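Local coordinates for protein glycoside hydrolase family 61 (Trichoderma reesei QM6a, PDB 5O2X) that is a copper-dependent lytic polysaccharide monooxygenase of family AA9, which probably cleaves cellulose chains by oxidation, at residues P46-I55 with G195-V206; P89-C97 with L109-G118. One frame throughout, in Å; residues are numbered along the deposited sequence.

Contact 1: residues P46-I55 with G195-V206. With MAN (alpha-D-mannopyranose), chain E; MAN (alpha-D-mannopyranose), chain F.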
loop_
_atom_site.group_PDB
_atom_site.type_symbol
_atom_site.label_atom_id
_atom_site.label_comp_id
_atom_site.label_asym_id
_atom_site.label_seq_id
_atom_site.Cartn_x
_atom_site.Cartn_y
_atom_site.Cartn_z
ATOM N N PRO A 46 -6.980 13.251 -6.487
ATOM C CA PRO A 46 -6.802 14.275 -5.454
ATOM C C PRO A 46 -8.096 14.903 -4.946
ATOM O O PRO A 46 -8.148 15.305 -3.785
ATOM C CB PRO A 46 -5.859 15.294 -6.121
ATOM C CG PRO A 46 -5.035 14.447 -7.043
ATOM C CD PRO A 46 -6.013 13.430 -7.600
ATOM N N ASP A 47 -9.126 14.977 -5.783
ATOM C CA ASP A 47 -10.400 15.502 -5.341
ATOM C C ASP A 47 -11.117 14.573 -4.346
ATOM O O ASP A 47 -12.149 14.969 -3.818
ATOM C CB ASP A 47 -11.303 15.947 -6.507
ATOM C CG ASP A 47 -11.805 14.784 -7.390
ATOM O OD1 ASP A 47 -11.538 13.640 -7.105
ATOM O OD2 ASP A 47 -12.412 15.017 -8.450
ATOM N N ALA A 48 -10.520 13.429 -4.030
ATOM C CA ALA A 48 -10.994 12.540 -2.997
ATOM C C ALA A 48 -9.975 12.321 -1.889
ATOM O O ALA A 48 -10.182 11.461 -1.027
ATOM C CB ALA A 48 -11.486 11.223 -3.599
ATOM N N TYR A 49 -8.932 13.136 -1.843
ATOM C CA TYR A 49 -7.936 12.969 -0.783
ATOM C C TYR A 49 -8.478 13.280 0.612
ATOM O O TYR A 49 -7.914 12.816 1.602
ATOM C CB TYR A 49 -6.728 13.864 -1.031
ATOM C CG TYR A 49 -5.761 13.409 -2.095
ATOM C CD1 TYR A 49 -5.814 12.159 -2.716
ATOM C CD2 TYR A 49 -4.749 14.282 -2.488
ATOM C CE1 TYR A 49 -4.867 11.778 -3.664
ATOM C CE2 TYR A 49 -3.791 13.903 -3.420
ATOM C CZ TYR A 49 -3.825 12.646 -3.970
ATOM O OH TYR A 49 -2.848 12.313 -4.874
ATOM N N GLN A 50 -9.540 14.101 0.690
ATOM C CA GLN A 50 -10.168 14.417 1.950
ATOM C C GLN A 50 -11.463 13.627 2.166
ATOM O O GLN A 50 -12.243 13.958 3.037
ATOM C CB GLN A 50 -10.338 15.932 2.129
ATOM C CG GLN A 50 -9.064 16.602 2.704
ATOM C CD GLN A 50 -7.855 16.575 1.780
ATOM O OE1 GLN A 50 -7.846 17.258 0.760
ATOM N NE2 GLN A 50 -6.842 15.804 2.148
ATOM N N ASN A 51 -11.653 12.570 1.363
ATOM C CA ASN A 51 -12.817 11.688 1.361
ATOM C C ASN A 51 -12.378 10.332 1.870
ATOM O O ASN A 51 -11.233 9.932 1.638
ATOM C CB ASN A 51 -13.287 11.538 -0.112
ATOM C CG ASN A 51 -14.515 10.655 -0.256
ATOM O OD1 ASN A 51 -14.480 9.367 -0.380
ATOM N ND2 ASN A 51 -15.656 11.304 -0.193
ATOM N N PRO A 52 -13.280 9.540 2.474
ATOM C CA PRO A 52 -12.916 8.219 2.953
ATOM C C PRO A 52 -12.325 7.291 1.910
ATOM O O PRO A 52 -11.614 6.343 2.280
ATOM C CB PRO A 52 -14.251 7.680 3.512
ATOM C CG PRO A 52 -15.337 8.531 2.910
ATOM C CD PRO A 52 -14.702 9.856 2.769
ATOM N N ASP A 53 -12.613 7.502 0.647
ATOM C CA ASP A 53 -12.058 6.626 -0.406
ATOM C C ASP A 53 -10.542 6.553 -0.397
ATOM O O ASP A 53 -9.983 5.553 -0.834
ATOM C CB ASP A 53 -12.536 7.093 -1.795
ATOM C CG ASP A 53 -13.979 6.744 -2.097
ATOM O OD1 ASP A 53 -14.627 6.001 -1.330
ATOM O OD2 ASP A 53 -14.442 7.243 -3.165
ATOM N N ILE A 54 -9.845 7.620 0.022
ATOM C CA ILE A 54 -8.366 7.556 -0.018
ATOM C C ILE A 54 -7.817 6.568 0.995
ATOM O O ILE A 54 -6.660 6.130 0.854
ATOM C CB ILE A 54 -7.768 8.961 0.216
ATOM C CG1 ILE A 54 -6.281 9.026 -0.156
ATOM C CG2 ILE A 54 -7.965 9.440 1.665
ATOM C CD1 ILE A 54 -5.929 8.595 -1.567
ATOM N N ILE A 55 -8.594 6.198 2.017
ATOM C CA ILE A 55 -8.030 5.396 3.102
ATOM C C ILE A 55 -7.629 4.022 2.609
ATOM O O ILE A 55 -6.479 3.594 2.717
ATOM C CB ILE A 55 -9.020 5.334 4.280
ATOM C CG1 ILE A 55 -9.359 6.753 4.807
ATOM C CG2 ILE A 55 -8.445 4.466 5.378
ATOM C CD1 ILE A 55 -10.587 6.764 5.693
ATOM N N GLY A 195 -5.924 8.940 7.455
ATOM C CA GLY A 195 -5.886 8.775 6.001
ATOM C C GLY A 195 -6.292 9.989 5.216
ATOM O O GLY A 195 -5.620 10.315 4.223
ATOM N N THR A 196 -7.343 10.698 5.651
ATOM C CA THR A 196 -7.808 11.864 4.901
ATOM C C THR A 196 -6.972 13.133 5.147
ATOM O O THR A 196 -7.286 14.171 4.557
ATOM C CB THR A 196 -9.295 12.140 5.184
ATOM O OG1 THR A 196 -9.453 12.402 6.585
ATOM C CG2 THR A 196 -10.152 11.014 4.731
ATOM N N ASP A 197 -5.938 13.011 5.974
ATOM C CA ASP A 197 -4.964 14.083 6.166
ATOM C C ASP A 197 -3.628 13.767 5.513
ATOM O O ASP A 197 -2.736 14.617 5.548
ATOM C CB ASP A 197 -4.742 14.327 7.658
ATOM C CG ASP A 197 -5.939 14.970 8.342
ATOM O OD1 ASP A 197 -6.773 15.654 7.741
ATOM O OD2 ASP A 197 -6.013 14.750 9.583
ATOM N N LEU A 198 -3.462 12.612 4.863
ATOM C CA LEU A 198 -2.162 12.268 4.304
ATOM C C LEU A 198 -1.743 13.226 3.191
ATOM O O LEU A 198 -0.602 13.672 3.161
ATOM C CB LEU A 198 -2.170 10.835 3.736
ATOM C CG LEU A 198 -2.238 9.737 4.772
ATOM C CD1 LEU A 198 -2.505 8.407 4.080
ATOM C CD2 LEU A 198 -0.956 9.651 5.602
ATOM N N TYR A 199 -2.635 13.486 2.232
ATOM C CA TYR A 199 -2.267 14.105 0.958
ATOM C C TYR A 199 -3.189 15.281 0.628
ATOM O O TYR A 199 -4.364 15.267 0.963
ATOM C CB TYR A 199 -2.438 13.090 -0.168
ATOM C CG TYR A 199 -1.682 11.804 0.034
ATOM C CD1 TYR A 199 -0.352 11.778 0.465
ATOM C CD2 TYR A 199 -2.282 10.594 -0.216
ATOM C CE1 TYR A 199 0.324 10.589 0.599
ATOM C CE2 TYR A 199 -1.610 9.415 -0.088
ATOM C CZ TYR A 199 -0.287 9.395 0.304
ATOM O OH TYR A 199 0.437 8.245 0.422
ATOM N N HIS A 200 -2.614 16.242 -0.078
ATOM C CA HIS A 200 -3.363 17.355 -0.601
ATOM C C HIS A 200 -3.069 17.546 -2.080
ATOM O O HIS A 200 -1.960 17.258 -2.541
ATOM C CB HIS A 200 -3.117 18.657 0.180
ATOM C CG HIS A 200 -3.760 18.597 1.525
ATOM N ND1 HIS A 200 -3.228 17.936 2.602
ATOM C CD2 HIS A 200 -4.978 19.031 1.910
ATOM C CE1 HIS A 200 -4.092 17.968 3.614
ATOM N NE2 HIS A 200 -5.141 18.666 3.223
ATOM N N ALA A 201 -4.036 18.082 -2.802
ATOM C CA ALA A 201 -3.979 18.204 -4.248
ATOM C C ALA A 201 -2.876 19.133 -4.733
ATOM O O ALA A 201 -2.497 19.055 -5.905
ATOM C CB ALA A 201 -5.313 18.711 -4.786
ATOM N N THR A 202 -2.370 20.011 -3.881
ATOM C CA THR A 202 -1.282 20.925 -4.240
ATOM C C THR A 202 0.077 20.460 -3.706
ATOM O O THR A 202 1.055 21.205 -3.849
ATOM C CB THR A 202 -1.570 22.306 -3.668
ATOM O OG1 THR A 202 -1.704 22.150 -2.242
ATOM C CG2 THR A 202 -2.836 22.923 -4.285
ATOM N N ASP A 203 0.178 19.293 -3.088
ATOM C CA ASP A 203 1.467 18.875 -2.549
ATOM C C ASP A 203 2.493 18.788 -3.665
ATOM O O ASP A 203 2.173 18.462 -4.821
ATOM C CB ASP A 203 1.351 17.501 -1.888
ATOM C CG ASP A 203 0.640 17.527 -0.530
ATOM O OD1 ASP A 203 0.419 18.623 0.015
ATOM O OD2 ASP A 203 0.280 16.428 -0.058
ATOM N N PRO A 204 3.774 19.035 -3.347
ATOM C CA PRO A 204 4.805 19.067 -4.407
ATOM C C PRO A 204 5.037 17.746 -5.109
ATOM O O PRO A 204 5.519 17.762 -6.249
ATOM C CB PRO A 204 6.049 19.579 -3.657
ATOM C CG PRO A 204 5.782 19.245 -2.240
ATOM C CD PRO A 204 4.319 19.432 -2.025
ATOM N N GLY A 205 4.703 16.637 -4.474
ATOM C CA GLY A 205 4.793 15.335 -5.120
ATOM C C GLY A 205 3.492 14.823 -5.715
ATOM O O GLY A 205 3.417 13.701 -6.200
ATOM N N VAL A 206 2.460 15.665 -5.688
ATOM C CA VAL A 206 1.122 15.370 -6.246
ATOM C C VAL A 206 0.875 16.176 -7.517
ATOM O O VAL A 206 0.451 15.616 -8.514
ATOM C CB VAL A 206 0.023 15.623 -5.199
ATOM C CG1 VAL A 206 -1.373 15.539 -5.841
ATOM C CG2 VAL A 206 0.153 14.642 -4.049
HETATM C C1 MAN E . -9.928 13.719 6.807
HETATM C C2 MAN E . -9.836 14.026 8.277
HETATM C C3 MAN E . -10.826 13.092 9.023
HETATM C C4 MAN E . -12.246 13.127 8.445
HETATM C C5 MAN E . -12.208 12.955 6.944
HETATM C C6 MAN E . -13.539 13.215 6.257
HETATM O O2 MAN E . -10.224 15.370 8.496
HETATM O O3 MAN E . -10.862 13.379 10.432
HETATM O O4 MAN E . -13.024 12.043 8.972
HETATM O O5 MAN E . -11.256 13.861 6.331
HETATM O O6 MAN E . -13.608 12.702 4.974
HETATM C C1 MAN F . -0.770 22.880 -1.414
HETATM C C2 MAN F . -0.651 22.245 -0.014
HETATM C C3 MAN F . -1.948 22.378 0.754
HETATM C C4 MAN F . -2.328 23.831 0.789
HETATM C C5 MAN F . -2.442 24.360 -0.630
HETATM C C6 MAN F . -2.847 25.828 -0.610
HETATM O O2 MAN F . 0.375 22.865 0.775
HETATM O O3 MAN F . -1.820 21.840 2.078
HETATM O O4 MAN F . -3.571 23.897 1.491
HETATM O O5 MAN F . -1.187 24.225 -1.302
HETATM O O6 MAN F . -2.978 26.309 -1.953
HETATM O O HOH W 1 -5.193 12.121 2.073
HETATM O O HOH W 2 -6.552 18.307 -1.383
#
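The ring of Tyr-49 lies over the CB of Tyr-199, which sits 3.7 Å from the ring centroid, a CH-pi contact; the Tyr-199 ring then turns its edge toward the same face, the two planes 56° apart. On the opposite face rests Pro-46 CA of its own segment, and Val-206 CG1 meets the rim 3.8 Å from Tyr-49 CE2, so a flat, wide side chain suits this slot. The Tyr-49 hydroxyl bonds to Asn-173, that of Tyr-199 to Glu-158.

Gln-50 supplies the polar grip. Its chain folds back at chi2 (66°), which turns the amide back to the other segment, where NE2 donates to Tyr-199 O at 2.8 Å and to Thr-196 O at 2.9 Å, both acceptors lying in the amide plane. The amide also lies nearly flat over the His-200 imidazole, the planes 12° apart, while OE1 takes a bond from a water that Ala-201 N holds. A leucine in its place would probably leave the carbonyls of Thr-196 and Tyr-199 without this donor and the water without its acceptor.

Two loops of the AA9 domain are thus clamped together. Asn-51, ahead of the turn that leads into the short helix 53-56, accepts from Asp-53 N through OD1, a capping bond. Ile-54 CG2 presses on Gly-195 O at 3.6 Å, and Gly-195, with no side chain, lets Ile-55 CG1 come up to its CA. Thr-196 carries an O-linked mannose whose O6 donates to Gln-50 O at 2.7 Å, so the glycan also bridges the loops.

Contact 2: residues P89-C97 with L109-G118. With MAN (alpha-D-mannopyranose), chain I.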
loop_
_atom_site.group_PDB
_atom_site.type_symbol
_atom_site.label_atom_id
_atom_site.label_comp_id
_atom_site.label_asym_id
_atom_site.label_seq_id
_atom_site.Cartn_x
_atom_site.Cartn_y
_atom_site.Cartn_z
ATOM N N PRO A 89 5.891 6.882 -7.428
ATOM C CA PRO A 89 6.422 6.363 -6.168
ATOM C C PRO A 89 5.562 5.251 -5.585
ATOM O O PRO A 89 4.406 5.037 -5.972
ATOM C CB PRO A 89 6.340 7.607 -5.256
ATOM C CG PRO A 89 5.113 8.324 -5.736
ATOM C CD PRO A 89 5.204 8.163 -7.257
ATOM N N ILE A 90 6.163 4.567 -4.607
ATOM C CA ILE A 90 5.501 3.495 -3.865
ATOM C C ILE A 90 5.742 3.755 -2.382
ATOM O O ILE A 90 6.880 4.066 -1.973
ATOM C CB ILE A 90 6.047 2.106 -4.275
ATOM C CG1 ILE A 90 5.684 1.851 -5.739
ATOM C CG2 ILE A 90 5.471 1.015 -3.380
ATOM C CD1 ILE A 90 6.297 0.595 -6.330
ATOM N N VAL A 91 4.670 3.657 -1.584
ATOM C CA VAL A 91 4.751 3.876 -0.142
ATOM C C VAL A 91 3.956 2.809 0.568
ATOM O O VAL A 91 3.025 2.199 0.039
ATOM C CB VAL A 91 4.196 5.290 0.225
ATOM C CG1 VAL A 91 5.123 6.392 -0.264
ATOM C CG2 VAL A 91 2.774 5.501 -0.253
ATOM N N ASP A 92 4.320 2.609 1.847
ATOM C CA ASP A 92 3.610 1.675 2.714
ATOM C C ASP A 92 3.436 2.282 4.080
ATOM O O ASP A 92 4.371 2.913 4.618
ATOM C CB ASP A 92 4.359 0.340 2.887
ATOM C CG ASP A 92 4.379 -0.436 1.597
ATOM O OD1 ASP A 92 3.454 -1.229 1.343
ATOM O OD2 ASP A 92 5.348 -0.261 0.784
ATOM N N TYR A 93 2.261 2.049 4.659
ATOM C CA TYR A 93 1.919 2.528 5.982
ATOM C C TYR A 93 1.340 1.385 6.802
ATOM O O TYR A 93 0.788 0.414 6.279
ATOM C CB TYR A 93 0.816 3.598 5.929
ATOM C CG TYR A 93 1.121 4.811 5.089
ATOM C CD1 TYR A 93 0.898 4.818 3.718
ATOM C CD2 TYR A 93 1.576 5.973 5.679
ATOM C CE1 TYR A 93 1.125 5.931 2.948
ATOM C CE2 TYR A 93 1.794 7.119 4.908
ATOM C CZ TYR A 93 1.576 7.099 3.555
ATOM O OH TYR A 93 1.793 8.247 2.842
ATOM N N LEU A 94 1.424 1.558 8.134
ATOM C CA LEU A 94 0.667 0.742 9.076
ATOM C C LEU A 94 -0.212 1.663 9.911
ATOM O O LEU A 94 0.181 2.804 10.199
ATOM C CB LEU A 94 1.568 -0.054 10.011
ATOM C CG LEU A 94 2.412 -1.123 9.354
ATOM C CD1 LEU A 94 3.421 -1.688 10.315
ATOM C CD2 LEU A 94 1.580 -2.267 8.823
ATOM N N ALA A 95 -1.345 1.150 10.386
ATOM C CA ALA A 95 -2.163 1.859 11.362
ATOM C C ALA A 95 -2.655 0.847 12.362
ATOM O O ALA A 95 -3.201 -0.201 11.995
ATOM C CB ALA A 95 -3.365 2.561 10.745
ATOM N N ASN A 96 -2.505 1.147 13.655
ATOM C CA ASN A 96 -2.985 0.250 14.692
ATOM C C ASN A 96 -4.520 0.217 14.693
ATOM O O ASN A 96 -5.179 1.259 14.651
ATOM C CB ASN A 96 -2.451 0.747 16.035
ATOM C CG ASN A 96 -2.440 -0.349 17.084
ATOM O OD1 ASN A 96 -3.442 -1.029 17.319
ATOM N ND2 ASN A 96 -1.265 -0.559 17.686
ATOM N N CYS A 97 -5.076 -0.983 14.760
ATOM C CA CYS A 97 -6.533 -1.146 14.790
ATOM C C CYS A 97 -7.120 -0.993 16.177
ATOM O O CYS A 97 -8.347 -0.927 16.339
ATOM C CB CYS A 97 -6.912 -2.517 14.256
ATOM S SG CYS A 97 -6.478 -2.564 12.486
ATOM N N LEU A 109 -8.267 5.347 11.587
ATOM C CA LEU A 109 -6.926 4.776 11.475
ATOM C C LEU A 109 -5.903 5.890 11.308
ATOM O O LEU A 109 -6.061 6.793 10.473
ATOM C CB LEU A 109 -6.856 3.826 10.274
ATOM C CG LEU A 109 -7.661 2.539 10.407
ATOM C CD1 LEU A 109 -7.745 1.835 9.071
ATOM C CD2 LEU A 109 -7.039 1.622 11.451
ATOM N N GLU A 110 -4.818 5.802 12.089
ATOM C CA GLU A 110 -3.750 6.789 12.037
ATOM C C GLU A 110 -2.489 6.094 11.507
ATOM O O GLU A 110 -1.840 5.283 12.192
ATOM C CB GLU A 110 -3.551 7.427 13.404
ATOM C CG GLU A 110 -4.774 8.232 13.831
ATOM C CD GLU A 110 -4.685 8.773 15.215
ATOM O OE1 GLU A 110 -3.622 8.674 15.842
ATOM O OE2 GLU A 110 -5.714 9.302 15.686
ATOM N N PHE A 111 -2.168 6.419 10.266
ATOM C CA PHE A 111 -1.151 5.732 9.493
ATOM C C PHE A 111 0.225 6.320 9.736
ATOM O O PHE A 111 0.430 7.536 9.628
ATOM C CB PHE A 111 -1.473 5.850 8.009
ATOM C CG PHE A 111 -2.709 5.107 7.619
ATOM C CD1 PHE A 111 -2.683 3.733 7.427
ATOM C CD2 PHE A 111 -3.925 5.767 7.490
ATOM C CE1 PHE A 111 -3.833 3.018 7.104
ATOM C CE2 PHE A 111 -5.077 5.057 7.191
ATOM C CZ PHE A 111 -5.034 3.694 6.974
ATOM N N PHE A 112 1.201 5.445 10.017
ATOM C CA PHE A 112 2.612 5.816 10.040
ATOM C C PHE A 112 3.303 5.116 8.864
ATOM O O PHE A 112 2.994 3.976 8.521
ATOM C CB PHE A 112 3.280 5.513 11.395
ATOM C CG PHE A 112 3.138 4.097 11.899
ATOM C CD1 PHE A 112 2.047 3.736 12.713
ATOM C CD2 PHE A 112 4.085 3.141 11.627
ATOM C CE1 PHE A 112 1.938 2.474 13.199
ATOM C CE2 PHE A 112 3.975 1.867 12.144
ATOM C CZ PHE A 112 2.902 1.516 12.932
ATOM N N LYS A 113 4.230 5.849 8.238
ATOM C CA LYS A 113 4.871 5.370 7.019
ATOM C C LYS A 113 6.065 4.492 7.337
ATOM O O LYS A 113 7.002 4.934 8.040
ATOM C CB LYS A 113 5.294 6.572 6.170
ATOM C CG LYS A 113 5.816 6.172 4.803
ATOM C CD LYS A 113 6.322 7.334 3.971
ATOM C CE LYS A 113 5.196 8.140 3.338
ATOM N NZ LYS A 113 5.726 9.441 2.826
ATOM N N ILE A 114 6.050 3.272 6.829
ATOM C CA ILE A 114 7.162 2.344 7.040
ATOM C C ILE A 114 8.109 2.200 5.854
ATOM O O ILE A 114 9.222 1.728 6.069
ATOM C CB ILE A 114 6.675 0.962 7.549
ATOM C CG1 ILE A 114 5.804 0.221 6.554
ATOM C CG2 ILE A 114 6.009 1.119 8.909
ATOM C CD1 ILE A 114 5.589 -1.246 6.916
ATOM N N ASP A 115 7.727 2.624 4.653
ATOM C CA ASP A 115 8.685 2.735 3.561
ATOM C C ASP A 115 8.155 3.729 2.563
ATOM O O ASP A 115 6.992 4.163 2.596
ATOM C CB ASP A 115 9.095 1.382 2.927
ATOM C CG ASP A 115 8.186 0.843 1.851
ATOM O OD1 ASP A 115 7.022 1.282 1.794
ATOM O OD2 ASP A 115 8.645 -0.040 1.083
ATOM N N GLY A 116 9.047 4.148 1.646
ATOM C CA GLY A 116 8.646 5.064 0.600
ATOM C C GLY A 116 9.805 5.320 -0.319
ATOM O O GLY A 116 10.872 5.767 0.119
ATOM N N VAL A 117 9.589 5.038 -1.613
ATOM C CA VAL A 117 10.595 5.271 -2.650
ATOM C C VAL A 117 9.973 6.089 -3.744
ATOM O O VAL A 117 8.823 5.813 -4.174
ATOM C CB VAL A 117 11.128 3.926 -3.208
ATOM C CG1 VAL A 117 12.142 4.138 -4.329
ATOM C CG2 VAL A 117 11.781 3.116 -2.089
ATOM N N GLY A 118 10.708 7.089 -4.223
ATOM C CA GLY A 118 10.213 7.981 -5.222
ATOM C C GLY A 118 10.987 7.921 -6.524
ATOM O O GLY A 118 10.974 6.894 -7.226
HETATM C C1 MAN I . 14.278 5.650 0.370
HETATM C C2 MAN I . 15.291 4.871 -0.459
HETATM C C3 MAN I . 16.733 5.166 0.007
HETATM C C4 MAN I . 16.901 6.701 -0.015
HETATM C C5 MAN I . 15.899 7.373 0.911
HETATM C C6 MAN I . 16.041 8.904 0.984
HETATM O O2 MAN I . 15.059 5.265 -1.830
HETATM O O3 MAN I . 17.697 4.552 -0.844
HETATM O O4 MAN I . 18.222 7.039 0.438
HETATM O O5 MAN I . 14.589 7.018 0.442
HETATM O O6 MAN I . 15.520 9.562 -0.179
HETATM O O HOH W 3 -1.628 3.756 14.443
HETATM O O HOH W 4 -4.789 3.932 14.293
#
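Strands 90-96 and 110-117 run antiparallel, their axes 4.4 Å apart at closest approach, and a classic beta bulge puts Ile-114 and Asp-115 both opposite Asp-92. Asp-92 O accepts from Ile-114 N at 2.8 Å and more weakly from Asp-115 N. At the bulge the two carboxylates meet, Asp-92 OD2 lying 2.5 Å from Asp-115 OD1, close enough that one acid probably holds a proton; their other oxygens bond to His-157 and Trp-140. On this face the Phe-112 ring, its CG set between backbone N and carbonyl carbon (chi1 54°), folds over the partner strand, taking Leu-94 CB on its face 4.0 Å from the ring centroid. Leu-94 CG also touches Ile-114 CD1. The other face carries Tyr-93, with the aliphatic part of Lys-113 laid over its ring and Lys-113 CE 3.4 Å from Tyr-93 OH, a hydroxyl that pairs with that of Tyr-199; the ammonium reaches the carbonyls of Pro-220 and Pro-222. Small Ala-95 fits CB over the Phe-111 ring, and Gly-116 spares Val-91 a tight approach. On its other edge strand 90-96 pairs with strand 151-161, while Ile-90 and Val-117 pack on helix 129-135 and Ile-114 leans on strand 139-143 of the second sheet.

How the contacts relate
Along the chain the order is 46-55, 89-97, 109-118, 195-206, so contact 2 falls wholly between the two halves of contact 1. Their centres lie about 14 Å apart, contact 2 near the middle of the molecule and contact 1 farther out, where loops cover one face of the sheet that holds strands 90-96, 110-121 and 151-161. The two meet directly: Tyr-199 OH stands 2.8 Å from Tyr-93 OH, a probable hydrogen bond, Leu-198 packs against the Tyr-93 ring, and Gly-195 abuts Phe-111. Loops far apart in sequence are thereby seated on the beta-sandwich core of this family, so that sheet and loop covering form one compact unit.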